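Local structure of cytochrome c7 (Geobacter sulfurreducens, 3H34) at residues D44-H47 with K48-G52. The protein probably carries electrons through covalently bound c-type hemes, as expected of a multiheme cytochrome c7 linked to Fe(III) respiration. Residues are numbered along the deposited sequence; the frame is centred on the assembly and turned at random.
With HEM (protoporphyrin IX containing Fe), chain D.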
# COMPACT_ATOMS: atom_id res chain seq x y z
N ASP A 44 -9.33 -5.72 2.38
CA ASP A 44 -10.04 -5.36 1.15
C ASP A 44 -9.48 -4.11 0.49
O ASP A 44 -9.21 -4.11 -0.71
CB ASP A 44 -11.53 -5.18 1.43
CG ASP A 44 -12.18 -6.44 1.96
OD1 ASP A 44 -11.98 -7.52 1.35
OD2 ASP A 44 -12.89 -6.36 2.99
N TYR A 45 -9.32 -3.04 1.25
CA TYR A 45 -8.77 -1.81 0.68
C TYR A 45 -7.37 -2.04 0.13
O TYR A 45 -7.05 -1.60 -0.97
CB TYR A 45 -8.69 -0.70 1.74
CG TYR A 45 -7.81 0.46 1.32
CD1 TYR A 45 -6.43 0.43 1.55
CD2 TYR A 45 -8.34 1.57 0.65
CE1 TYR A 45 -5.60 1.45 1.11
CE2 TYR A 45 -7.51 2.60 0.21
CZ TYR A 45 -6.14 2.54 0.44
OH TYR A 45 -5.30 3.54 -0.01
N ALA A 46 -6.55 -2.74 0.90
CA ALA A 46 -5.17 -3.00 0.51
C ALA A 46 -5.00 -3.90 -0.71
O ALA A 46 -4.18 -3.61 -1.59
CB ALA A 46 -4.40 -3.59 1.69
N HIS A 47 -5.76 -4.98 -0.79
CA HIS A 47 -5.63 -5.88 -1.92
C HIS A 47 -6.14 -5.25 -3.21
O HIS A 47 -5.68 -5.60 -4.31
CB HIS A 47 -6.33 -7.20 -1.63
CG HIS A 47 -5.64 -8.02 -0.59
ND1 HIS A 47 -6.12 -9.21 -0.09
CD2 HIS A 47 -4.46 -7.81 0.05
CE1 HIS A 47 -5.24 -9.67 0.80
NE2 HIS A 47 -4.21 -8.86 0.93
N LYS A 48 -7.07 -4.32 -3.09
CA LYS A 48 -7.61 -3.63 -4.25
C LYS A 48 -6.65 -2.54 -4.71
O LYS A 48 -6.33 -2.43 -5.89
CB LYS A 48 -8.97 -3.01 -3.92
CG LYS A 48 -9.46 -1.98 -4.94
CD LYS A 48 -9.70 -2.61 -6.31
CE LYS A 48 -10.83 -3.62 -6.28
NZ LYS A 48 -11.04 -4.25 -7.62
N THR A 49 -6.20 -1.72 -3.76
CA THR A 49 -5.31 -0.61 -4.07
C THR A 49 -3.83 -0.94 -4.22
O THR A 49 -3.22 -0.61 -5.24
CB THR A 49 -5.45 0.49 -3.00
OG1 THR A 49 -4.96 0.01 -1.74
CG2 THR A 49 -6.91 0.89 -2.84
N CYS A 50 -3.25 -1.59 -3.21
CA CYS A 50 -1.84 -1.95 -3.23
C CYS A 50 -1.52 -2.96 -4.32
O CYS A 50 -0.74 -2.69 -5.23
CB CYS A 50 -1.42 -2.55 -1.88
SG CYS A 50 -1.79 -1.51 -0.43
N LYS A 51 -2.14 -4.13 -4.21
CA LYS A 51 -1.92 -5.20 -5.18
C LYS A 51 -2.41 -4.79 -6.57
O LYS A 51 -1.75 -5.09 -7.57
CB LYS A 51 -2.65 -6.47 -4.70
CG LYS A 51 -2.41 -7.72 -5.53
CD LYS A 51 -3.04 -8.93 -4.84
CE LYS A 51 -2.88 -10.21 -5.64
NZ LYS A 51 -3.68 -10.19 -6.90
N GLY A 52 -3.55 -4.11 -6.62
CA GLY A 52 -4.10 -3.68 -7.89
C GLY A 52 -3.16 -2.81 -8.72
O GLY A 52 -2.96 -3.06 -9.91
CHA HEM D . -4.21 -8.04 4.73
CHB HEM D . -3.66 -12.38 2.67
CHC HEM D . -1.24 -10.34 -1.00
CHD HEM D . -1.03 -6.20 1.55
C1A HEM D . -4.29 -9.39 4.45
C2A HEM D . -5.01 -10.34 5.28
C3A HEM D . -4.82 -11.56 4.71
C4A HEM D . -3.99 -11.37 3.56
CMA HEM D . -5.39 -12.89 5.19
CAA HEM D . -5.73 -10.02 6.58
CBA HEM D . -4.87 -10.43 7.76
CGA HEM D . -5.41 -9.93 9.08
O1A HEM D . -6.61 -10.13 9.34
O2A HEM D . -4.63 -9.33 9.85
C1B HEM D . -2.95 -12.18 1.50
C2B HEM D . -2.74 -13.22 0.53
C3B HEM D . -2.12 -12.64 -0.53
C4B HEM D . -1.93 -11.24 -0.20
CMB HEM D . -3.07 -14.70 0.70
CAB HEM D . -1.69 -13.31 -1.83
CBB HEM D . -2.84 -13.86 -2.67
C1C HEM D . -0.97 -9.02 -0.60
C2C HEM D . -0.11 -8.12 -1.34
C3C HEM D . 0.02 -6.99 -0.58
C4C HEM D . -0.80 -7.19 0.59
CMC HEM D . 0.60 -8.45 -2.66
CAC HEM D . 0.90 -5.74 -0.80
CBC HEM D . 1.11 -5.27 -2.23
C1D HEM D . -1.90 -6.35 2.63
C2D HEM D . -2.17 -5.32 3.61
C3D HEM D . -3.14 -5.79 4.43
C4D HEM D . -3.42 -7.15 4.01
CMD HEM D . -1.50 -3.95 3.71
CAD HEM D . -3.88 -5.01 5.51
CBD HEM D . -3.08 -4.90 6.80
CGD HEM D . -3.84 -4.18 7.89
O1D HEM D . -4.89 -4.71 8.33
O2D HEM D . -3.40 -3.10 8.31
NA HEM D . -3.66 -10.03 3.39
NB HEM D . -2.46 -10.95 1.05
NC HEM D . -1.39 -8.44 0.59
ND HEM D . -2.66 -7.49 2.90
FE HEM D . -2.55 -9.22 1.98
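One turn apart on helix 43-57, which serves more than one heme, Y45 and T49 pack together. The methyl CG2 of T49 sits over a face of the Y45 ring, 3.8 Å from its centroid and 20° off the normal, a CH-pi contact. T49 OG1 lies over the same face nearer the rim, 3.3 Å from Y45 CE1. The phenol reaches T49 because CG stands anti to the backbone N of Y45 (chi1 165°). T49 OG1 also donates to Y45 O at 2.7 Å, from above the carbonyl plane, and T49 N donates to that oxygen from the opposite face, so two donors of one residue grip a single carbonyl. The phenol OH hydrogen-bonds to the backbone carbonyl oxygen of C30, and an alanine at Y45 would probably leave that carbonyl without its mate and open a gap over the T49 methyl. A46 and H47 turn to a heme in the bis-histidine arrangement of class III cytochromes: NE2 of H47 binds the iron at 2.0 Å, and H68 supplies the second axial nitrogen. Beside it A46 CB lies 3.4 Å from heme atom C2D, against the porphyrin itself. C50 marks where the helix meets another heme, to which its SG is covalently linked; that sulfur is 4.0 Å from A46 CB, and C50 N donates to A46 O at 2.8 Å. CB of C50 approaches the vinyl-derived carbon CBC of the H47-ligated heme, at 3.7 Å.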